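Local structure of YARHG domain-containing protein (Legionella pneumophila subsp. pneumophila, 4G2A) at residues A[97-101]-A[102-106]; A[130-133]-A[134-137]; A[193-196]-A[197-200]; A[264-267]-A[268-271]. The protein is of unknown function but joins a beta-rich region with DUF4424 similarity to a helical YARHG domain, and may bind a nutrient. All blocks are in the same frame, centred on the assembly; numbering follows the deposited sequence.

Going from the N terminus, the four contacts follow one another in series, none nesting or crossing; contacts 1 to 3 each close or shape a local turn, whereas contact 4 joins successive turns of one helix. Contact 1 closes the hairpin between strands 95-99 and 102-110. Contact 2 closes the turn between strands 123-131 and 136-150, which pair with those two strands, so the two contacts touch where Asn-100 and Val-99 meet Val-137; their centres are 15 Å apart. Contact 3 shapes a loop between strands 185-187 and 206-208, about 27 Å from both at the nearest atoms. Contact 4, in helix 263-275 of the YARHG domain, lies at the other end of the molecule, its centre 64 Å from that of contact 2.

Contact 1: residues A[97-101]-A[102-106]; sequences VTVND and KQVSA
A tight beta hairpin joins strand 95-99 to strand 102-110, with a type I' turn from Val-99 to Lys-102 at its tip. Asn-100 and Asp-101 occupy the turn's two corners, both with positive phi. Val-99 N gives a bond of 2.7 Å to Lys-102 O, and Lys-102 N returns one of 3.0 Å to Val-99 O, the second donor standing well above the carbonyl plane. Further along, Val-104 N reaches Val-97 O at 3.0 Å in a nearly straight bond (174° at the hydrogen).

On one face of the hairpin three valines meet. Val-104 CG2 lies between the branches of its neighbours, 3.8 Å from Val-97 CG1 and equally far from Val-99 CG2; chi1 of -61° sets this methyl between its own N and carbonyl carbon. Ala-106 CB extends the patch at 3.9 Å from Val-97 CG1, and Trp-127 of strand 123-131 packs on all three valines. Beyond the paired bonds, a water rather than a direct bond bridges Val-97 N and Val-104 O. Between the side chains of the two arms, the link is thus the hydrocarbon cluster rather than any polar bond.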
loop_
_atom_site.group_PDB
_atom_site.type_symbol
_atom_site.label_atom_id
_atom_site.label_comp_id
_atom_site.label_asym_id
_atom_site.label_seq_id
_atom_site.Cartn_x
_atom_site.Cartn_y
_atom_site.Cartn_z
ATOM N N VAL A 97 -1.412 -8.124 19.213
ATOM C CA VAL A 97 -0.502 -7.246 19.941
ATOM C C VAL A 97 0.150 -8.035 21.086
ATOM O O VAL A 97 -0.521 -8.814 21.782
ATOM C CB VAL A 97 -1.152 -5.908 20.421
ATOM C CG1 VAL A 97 -2.462 -6.128 21.182
ATOM C CG2 VAL A 97 -0.178 -5.049 21.227
ATOM N N THR A 98 1.485 -7.868 21.217
ATOM C CA THR A 98 2.301 -8.434 22.288
ATOM C C THR A 98 2.942 -7.274 23.068
ATOM O O THR A 98 3.420 -6.306 22.466
ATOM C CB THR A 98 3.363 -9.440 21.784
ATOM O OG1 THR A 98 4.430 -8.748 21.146
ATOM C CG2 THR A 98 2.794 -10.513 20.864
ATOM N N VAL A 99 2.912 -7.363 24.405
ATOM C CA VAL A 99 3.520 -6.392 25.320
ATOM C C VAL A 99 4.682 -7.121 25.961
ATOM O O VAL A 99 4.456 -8.160 26.595
ATOM C CB VAL A 99 2.515 -5.833 26.366
ATOM C CG1 VAL A 99 3.210 -4.895 27.356
ATOM C CG2 VAL A 99 1.344 -5.132 25.693
ATOM N N ASN A 100 5.925 -6.631 25.736
ATOM C CA ASN A 100 7.170 -7.246 26.235
ATOM C C ASN A 100 7.216 -8.742 25.825
ATOM O O ASN A 100 7.457 -9.646 26.644
ATOM C CB ASN A 100 7.332 -7.050 27.755
ATOM C CG ASN A 100 7.860 -5.698 28.156
ATOM O OD1 ASN A 100 8.425 -4.955 27.356
ATOM N ND2 ASN A 100 7.732 -5.367 29.426
ATOM N N ASP A 101 6.886 -8.970 24.544
ATOM C CA ASP A 101 6.851 -10.243 23.812
ATOM C C ASP A 101 5.775 -11.259 24.337
ATOM O O ASP A 101 5.741 -12.398 23.861
ATOM C CB ASP A 101 8.266 -10.856 23.711
ATOM C CG ASP A 101 9.199 -9.913 22.950
ATOM O OD1 ASP A 101 8.900 -9.608 21.757
ATOM O OD2 ASP A 101 10.168 -9.390 23.574
ATOM N N LYS A 102 4.833 -10.797 25.205
ATOM C CA LYS A 102 3.684 -11.572 25.693
ATOM C C LYS A 102 2.398 -11.074 25.013
ATOM O O LYS A 102 2.072 -9.879 25.102
ATOM C CB LYS A 102 3.556 -11.491 27.219
ATOM C CG LYS A 102 2.394 -12.316 27.784
ATOM C CD LYS A 102 2.329 -12.164 29.291
ATOM C CE LYS A 102 1.028 -12.639 29.881
ATOM N NZ LYS A 102 0.908 -12.256 31.318
ATOM N N GLN A 103 1.654 -12.000 24.362
ATOM C CA GLN A 103 0.405 -11.689 23.667
ATOM C C GLN A 103 -0.677 -11.240 24.666
ATOM O O GLN A 103 -0.886 -11.881 25.701
ATOM C CB GLN A 103 -0.088 -12.862 22.794
ATOM C CG GLN A 103 -1.157 -12.391 21.789
ATOM C CD GLN A 103 -1.796 -13.479 20.960
ATOM O OE1 GLN A 103 -1.137 -14.182 20.184
ATOM N NE2 GLN A 103 -3.119 -13.550 21.013
ATOM N N VAL A 104 -1.328 -10.101 24.367
ATOM C CA VAL A 104 -2.337 -9.537 25.257
ATOM C C VAL A 104 -3.689 -9.434 24.567
ATOM O O VAL A 104 -3.748 -9.289 23.341
ATOM C CB VAL A 104 -1.919 -8.155 25.853
ATOM C CG1 VAL A 104 -0.641 -8.257 26.676
ATOM C CG2 VAL A 104 -1.796 -7.078 24.782
ATOM N N SER A 105 -4.771 -9.469 25.372
ATOM C CA SER A 105 -6.136 -9.229 24.901
ATOM C C SER A 105 -6.256 -7.770 24.476
ATOM O O SER A 105 -5.822 -6.874 25.201
ATOM C CB SER A 105 -7.162 -9.526 25.997
ATOM O OG SER A 105 -7.133 -10.880 26.411
ATOM N N ALA A 106 -6.786 -7.535 23.295
ATOM C CA ALA A 106 -7.020 -6.189 22.778
ATOM C C ALA A 106 -8.511 -6.011 22.690
ATOM O O ALA A 106 -9.178 -6.823 22.030
ATOM C CB ALA A 106 -6.358 -6.020 21.418
HETATM O O HOH W 1 -3.698 -9.748 20.909
#

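Contact 2: residues A[130-133]-A[134-137]; sequences TFPP and LATV
Val-137 lies over one face of the Phe-131 ring across the type II beta turn, Pro-132 to Ala-135, that links strand 123-131 to strand 136-150. The valine comes obliquely, with its CG2 methyl leading: this carbon sits 3.8 Å from the ring centroid and 23° off the normal, a CH-pi contact displaced toward the CD2 rim, where CG2 to CD2 is 3.5 Å. Val-137 CB follows behind, 3.6 Å from Phe-131 CE2. Two torsions set up the encounter. Phe-131 has CG beside its backbone N, while Val-137 turns CG1 away from its own N (chi1 165°) and presents CG2 to the ring. Ala-135 O approaches the same ring at its edge, in plane, near CD2. Phe-52 of strand 43-54 and Ile-62 and Met-64 of strand 60-68 also touch the buried ring of Phe-131.

Toward the bend, the pyrrolidine of Pro-132 packs against the methyl of Ala-135, which points back at the opposing arm. Pro-133 and Leu-134 form the corners of the turn, Leu-134 taking the positive phi of its second corner, and the end of the leucine side chain leads away from the opposing arm. Pro-132 O also accepts a bond from the Asn-54 side chain, so this carbonyl has a partner in strand 43-54 as well as within the turn. The turn itself is closed by Ala-135 N, which donates to Pro-132 O at 3.2 Å from 45° out of the carbonyl plane.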
loop_
_atom_site.group_PDB
_atom_site.type_symbol
_atom_site.label_atom_id
_atom_site.label_comp_id
_atom_site.label_asym_id
_atom_site.label_seq_id
_atom_site.Cartn_x
_atom_site.Cartn_y
_atom_site.Cartn_z
ATOM N N THR A 130 2.130 -1.481 31.535
ATOM C CA THR A 130 2.715 -1.040 32.794
ATOM C C THR A 130 4.207 -0.857 32.570
ATOM O O THR A 130 4.890 -1.739 32.038
ATOM C CB THR A 130 2.383 -1.994 33.969
ATOM O OG1 THR A 130 0.958 -2.082 34.102
ATOM C CG2 THR A 130 2.948 -1.503 35.297
ATOM N N PHE A 131 4.698 0.311 32.950
ATOM C CA PHE A 131 6.100 0.620 32.857
ATOM C C PHE A 131 6.695 0.789 34.249
ATOM O O PHE A 131 6.372 1.786 34.913
ATOM C CB PHE A 131 6.359 1.907 32.057
ATOM C CG PHE A 131 5.986 1.972 30.599
ATOM C CD1 PHE A 131 4.654 2.060 30.209
ATOM C CD2 PHE A 131 6.970 2.112 29.622
ATOM C CE1 PHE A 131 4.313 2.183 28.864
ATOM C CE2 PHE A 131 6.626 2.261 28.283
ATOM C CZ PHE A 131 5.301 2.271 27.908
ATOM N N PRO A 132 7.622 -0.120 34.666
ATOM C CA PRO A 132 8.383 0.097 35.912
ATOM C C PRO A 132 9.182 1.430 35.869
ATOM O O PRO A 132 9.299 2.023 34.787
ATOM C CB PRO A 132 9.352 -1.110 35.938
ATOM C CG PRO A 132 8.741 -2.124 35.051
ATOM C CD PRO A 132 8.091 -1.332 33.964
ATOM N N PRO A 133 9.775 1.921 36.988
ATOM C CA PRO A 133 10.535 3.194 36.918
ATOM C C PRO A 133 11.664 3.197 35.875
ATOM O O PRO A 133 12.495 2.286 35.843
ATOM C CB PRO A 133 11.106 3.342 38.339
ATOM C CG PRO A 133 10.161 2.585 39.201
ATOM C CD PRO A 133 9.736 1.400 38.371
ATOM N N LEU A 134 11.658 4.226 35.005
ATOM C CA LEU A 134 12.607 4.514 33.910
ATOM C C LEU A 134 12.778 3.355 32.878
ATOM O O LEU A 134 13.744 3.348 32.098
ATOM C CB LEU A 134 13.984 4.942 34.477
ATOM C CG LEU A 134 14.022 6.320 35.162
ATOM C CD1 LEU A 134 15.360 6.561 35.825
ATOM C CD2 LEU A 134 13.676 7.466 34.175
ATOM N N ALA A 135 11.802 2.436 32.828
ATOM C CA ALA A 135 11.852 1.241 32.004
ATOM C C ALA A 135 11.369 1.425 30.570
ATOM O O ALA A 135 10.640 2.357 30.251
ATOM C CB ALA A 135 11.054 0.137 32.661
ATOM N N THR A 136 11.831 0.507 29.700
ATOM C CA THR A 136 11.515 0.389 28.282
ATOM C C THR A 136 10.476 -0.746 28.113
ATOM O O THR A 136 10.582 -1.797 28.752
ATOM C CB THR A 136 12.823 0.135 27.482
ATOM O OG1 THR A 136 13.695 1.260 27.600
ATOM C CG2 THR A 136 12.581 -0.135 26.016
ATOM N N VAL A 137 9.486 -0.532 27.273
ATOM C CA VAL A 137 8.474 -1.554 26.999
ATOM C C VAL A 137 8.469 -1.783 25.500
ATOM O O VAL A 137 8.498 -0.828 24.724
ATOM C CB VAL A 137 7.068 -1.204 27.584
ATOM C CG1 VAL A 137 5.960 -2.068 26.995
ATOM C CG2 VAL A 137 7.078 -1.328 29.106
#

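Contact 3: residues A[193-196]-A[197-200]; sequences QKAD and YLNP
A chi1 of 78° puts CG of Tyr-197 between its own backbone N and carbonyl carbon, and this folds the phenol ring back alongside Ala-195; Leu-198, with CG beside its N (chi1 -66°), brings its side chain to the ring and to Ala-195 as well. The ring's CE1 lies 3.5 Å from Ala-195 CB, which approaches obliquely. Leu-198 CG stands over the centre of one face of the Tyr-197 ring, 4.0 Å above its plane, while Leu-198 CD1 reaches Ala-195 CB at 4.1 Å. The three side chains make a small apolar cluster beside a type I beta turn, Asp-196 to Asn-199, in the loop between strands 185-187 and 206-208.

Asn-199 N closes the turn by donating to Asp-196 O at 2.8 Å, from well above the carbonyl plane. Water 2 gives a second hydrogen to that oxygen, also at 2.8 Å, and a further one to Asn-199 O. The side chains of Asp-196 and Asn-199 run side by side in the same direction, carboxylate and amide planes 36° apart. Tyr-154 touches both Tyr-197 and Leu-198, and Leu-198 also packs on Cys-232, which is disulfide-bonded to Cys-188. The turn is therefore held by one backbone bond and a bridging water on its polar side, whereas its apolar side joins the loop to the disulfide-bearing strand 229-235.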
loop_
_atom_site.group_PDB
_atom_site.type_symbol
_atom_site.label_atom_id
_atom_site.label_comp_id
_atom_site.label_asym_id
_atom_site.label_seq_id
_atom_site.Cartn_x
_atom_site.Cartn_y
_atom_site.Cartn_z
ATOM N N GLN A 193 4.644 11.717 -13.743
ATOM C CA GLN A 193 5.655 12.672 -13.265
ATOM C C GLN A 193 5.093 14.089 -12.995
ATOM O O GLN A 193 5.809 14.948 -12.458
ATOM C CB GLN A 193 6.823 12.751 -14.279
ATOM C CG GLN A 193 6.486 13.378 -15.644
ATOM C CD GLN A 193 5.851 12.408 -16.610
ATOM O OE1 GLN A 193 4.622 12.276 -16.683
ATOM N NE2 GLN A 193 6.679 11.714 -17.376
ATOM N N LYS A 194 3.824 14.327 -13.357
ATOM C CA LYS A 194 3.113 15.605 -13.246
ATOM C C LYS A 194 2.857 16.093 -11.787
ATOM O O LYS A 194 3.290 17.203 -11.437
ATOM C CB LYS A 194 1.751 15.539 -13.993
ATOM C CG LYS A 194 1.731 14.736 -15.310
ATOM C CD LYS A 194 1.221 13.304 -15.106
ATOM C CE LYS A 194 1.115 12.523 -16.393
ATOM N NZ LYS A 194 -0.106 12.890 -17.164
ATOM N N ALA A 195 2.129 15.289 -10.966
ATOM C CA ALA A 195 1.651 15.636 -9.622
ATOM C C ALA A 195 2.573 15.267 -8.440
ATOM O O ALA A 195 3.173 14.188 -8.398
ATOM C CB ALA A 195 0.293 15.003 -9.399
ATOM N N ASP A 196 2.601 16.170 -7.441
ATOM C CA ASP A 196 3.396 16.048 -6.216
ATOM C C ASP A 196 2.721 15.187 -5.152
ATOM O O ASP A 196 3.428 14.587 -4.352
ATOM C CB ASP A 196 3.711 17.431 -5.635
ATOM C CG ASP A 196 4.799 18.187 -6.367
ATOM O OD1 ASP A 196 5.001 17.924 -7.577
ATOM O OD2 ASP A 196 5.441 19.055 -5.739
ATOM N N TYR A 197 1.377 15.079 -5.143
ATOM C CA TYR A 197 0.703 14.241 -4.142
ATOM C C TYR A 197 1.080 12.765 -4.346
ATOM O O TYR A 197 0.784 11.924 -3.497
ATOM C CB TYR A 197 -0.824 14.444 -4.153
ATOM C CG TYR A 197 -1.559 13.746 -5.276
ATOM C CD1 TYR A 197 -1.723 14.357 -6.515
ATOM C CD2 TYR A 197 -2.116 12.485 -5.093
ATOM C CE1 TYR A 197 -2.423 13.727 -7.546
ATOM C CE2 TYR A 197 -2.780 11.827 -6.129
ATOM C CZ TYR A 197 -2.948 12.460 -7.350
ATOM O OH TYR A 197 -3.661 11.836 -8.346
ATOM N N LEU A 198 1.712 12.467 -5.488
ATOM C CA LEU A 198 2.186 11.142 -5.869
ATOM C C LEU A 198 3.604 10.901 -5.364
ATOM O O LEU A 198 4.044 9.758 -5.352
ATOM C CB LEU A 198 2.130 10.979 -7.396
ATOM C CG LEU A 198 0.748 10.976 -8.025
ATOM C CD1 LEU A 198 0.858 10.905 -9.530
ATOM C CD2 LEU A 198 -0.075 9.816 -7.528
ATOM N N ASN A 199 4.317 11.957 -4.922
ATOM C CA ASN A 199 5.669 11.803 -4.378
ATOM C C ASN A 199 5.630 11.063 -3.067
ATOM O O ASN A 199 4.754 11.340 -2.252
ATOM C CB ASN A 199 6.359 13.132 -4.190
ATOM C CG ASN A 199 6.753 13.784 -5.468
ATOM O OD1 ASN A 199 6.929 13.126 -6.502
ATOM N ND2 ASN A 199 6.962 15.091 -5.406
ATOM N N PRO A 200 6.537 10.091 -2.848
ATOM C CA PRO A 200 6.482 9.328 -1.588
ATOM C C PRO A 200 6.819 10.174 -0.373
ATOM O O PRO A 200 7.688 11.033 -0.425
ATOM C CB PRO A 200 7.512 8.216 -1.791
ATOM C CG PRO A 200 7.775 8.195 -3.284
ATOM C CD PRO A 200 7.610 9.597 -3.735
HETATM O O HOH W 2 4.152 14.007 -1.723
#

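Contact 4: residues A[264-267]-A[268-271]; sequences KELR and FLRN
Asn-271 folds its amide back on the helix to grip the carbonyl oxygen of Arg-267, one turn earlier in helix 263-275 of the YARHG domain. With CG beside the backbone N (chi1 -77°), Asn-271 brings ND2 to 2.8 Å from Arg-267 O, and the acceptor lies close to the amide plane. Asn-271 N donates to the same oxygen at 3.2 Å, from the opposite face of the carbonyl, so one residue supplies both hydrogens. Arg-267 itself runs extended from CG to NE, CG being turned away from its N (chi1 168°), and crosses Asn-271 with guanidinium and amide planes 75° apart; NE makes a salt bridge with Asp-285 of helix 284-291.

Phe-268 likewise has CG beside its backbone N. Its ring settles obliquely by the preceding turn, CD2 lying 3.3 Å from Lys-264 O, the oxygen that accepts Phe-268 N at 2.9 Å. The ring stacks with Tyr-289. On another side of the helix Leu-266 CD1 and Leu-269 CD2 are 4.4 Å apart; Leu-269 packs on Val-244 and Trp-248 of helix 236-250, and Leu-266 meets Ile-318 of helix 309-321. One N-H of the amide of the buried Asn-271 is thus satisfied within its own helix, and the ND2 bond would restrict rotation of the amide where it packs against Leu-286 and Phe-290.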
loop_
_atom_site.group_PDB
_atom_site.type_symbol
_atom_site.label_atom_id
_atom_site.label_comp_id
_atom_site.label_asym_id
_atom_site.label_seq_id
_atom_site.Cartn_x
_atom_site.Cartn_y
_atom_site.Cartn_z
ATOM N N LYS A 264 4.868 0.510 -36.194
ATOM C CA LYS A 264 5.585 0.026 -35.009
ATOM C C LYS A 264 4.724 0.202 -33.751
ATOM O O LYS A 264 4.603 -0.745 -32.979
ATOM C CB LYS A 264 6.938 0.746 -34.837
ATOM C CG LYS A 264 7.951 0.419 -35.937
ATOM C CD LYS A 264 9.270 1.183 -35.777
ATOM C CE LYS A 264 10.184 0.984 -36.967
ATOM N NZ LYS A 264 11.425 1.807 -36.875
ATOM N N GLU A 265 4.117 1.397 -33.557
ATOM C CA GLU A 265 3.275 1.716 -32.393
ATOM C C GLU A 265 2.056 0.805 -32.312
ATOM O O GLU A 265 1.754 0.300 -31.226
ATOM C CB GLU A 265 2.818 3.174 -32.431
ATOM C CG GLU A 265 3.848 4.171 -31.943
ATOM C CD GLU A 265 3.615 5.614 -32.358
ATOM O OE1 GLU A 265 2.619 5.894 -33.068
ATOM O OE2 GLU A 265 4.456 6.466 -31.989
ATOM N N LEU A 266 1.375 0.562 -33.458
ATOM C CA LEU A 266 0.221 -0.325 -33.507
ATOM C C LEU A 266 0.621 -1.789 -33.245
ATOM O O LEU A 266 -0.145 -2.517 -32.605
ATOM C CB LEU A 266 -0.554 -0.202 -34.825
ATOM C CG LEU A 266 -1.919 -0.934 -34.853
ATOM C CD1 LEU A 266 -2.930 -0.279 -33.922
ATOM C CD2 LEU A 266 -2.477 -1.024 -36.247
ATOM N N ARG A 267 1.803 -2.214 -33.715
ATOM C CA ARG A 267 2.280 -3.584 -33.500
ATOM C C ARG A 267 2.589 -3.781 -32.003
ATOM O O ARG A 267 2.142 -4.770 -31.432
ATOM C CB ARG A 267 3.499 -3.898 -34.393
ATOM C CG ARG A 267 4.244 -5.181 -34.049
ATOM C CD ARG A 267 5.101 -5.624 -35.212
ATOM N NE ARG A 267 6.005 -6.730 -34.887
ATOM C CZ ARG A 267 5.636 -8.005 -34.786
ATOM N NH1 ARG A 267 4.360 -8.346 -34.925
ATOM N NH2 ARG A 267 6.535 -8.942 -34.518
ATOM N N PHE A 268 3.273 -2.812 -31.366
ATOM C CA PHE A 268 3.589 -2.846 -29.927
ATOM C C PHE A 268 2.317 -2.743 -29.074
ATOM O O PHE A 268 2.224 -3.475 -28.093
ATOM C CB PHE A 268 4.597 -1.749 -29.529
ATOM C CG PHE A 268 5.983 -1.895 -30.124
ATOM C CD1 PHE A 268 6.564 -3.155 -30.294
ATOM C CD2 PHE A 268 6.732 -0.774 -30.466
ATOM C CE1 PHE A 268 7.855 -3.287 -30.818
ATOM C CE2 PHE A 268 8.033 -0.906 -30.976
ATOM C CZ PHE A 268 8.581 -2.161 -31.154
ATOM N N LEU A 269 1.327 -1.904 -29.473
ATOM C CA LEU A 269 0.062 -1.763 -28.741
ATOM C C LEU A 269 -0.710 -3.071 -28.701
ATOM O O LEU A 269 -1.211 -3.445 -27.632
ATOM C CB LEU A 269 -0.837 -0.649 -29.330
ATOM C CG LEU A 269 -2.270 -0.555 -28.760
ATOM C CD1 LEU A 269 -2.266 -0.185 -27.267
ATOM C CD2 LEU A 269 -3.099 0.413 -29.531
ATOM N N ARG A 270 -0.833 -3.744 -29.864
ATOM C CA ARG A 270 -1.539 -5.011 -30.010
ATOM C C ARG A 270 -0.917 -6.098 -29.148
ATOM O O ARG A 270 -1.639 -6.861 -28.505
ATOM C CB ARG A 270 -1.522 -5.462 -31.488
ATOM C CG ARG A 270 -2.031 -6.896 -31.723
ATOM C CD ARG A 270 -1.696 -7.458 -33.098
ATOM N NE ARG A 270 -2.206 -6.633 -34.194
ATOM C CZ ARG A 270 -3.479 -6.579 -34.587
ATOM N NH1 ARG A 270 -4.413 -7.295 -33.957
ATOM N NH2 ARG A 270 -3.834 -5.797 -35.599
ATOM N N ASN A 271 0.414 -6.210 -29.196
ATOM C CA ASN A 271 1.138 -7.259 -28.517
ATOM C C ASN A 271 1.232 -7.024 -26.998
ATOM O O ASN A 271 1.290 -8.009 -26.256
ATOM C CB ASN A 271 2.478 -7.461 -29.183
ATOM C CG ASN A 271 2.298 -8.242 -30.468
ATOM O OD1 ASN A 271 2.106 -9.457 -30.448
ATOM N ND2 ASN A 271 2.238 -7.563 -31.607
#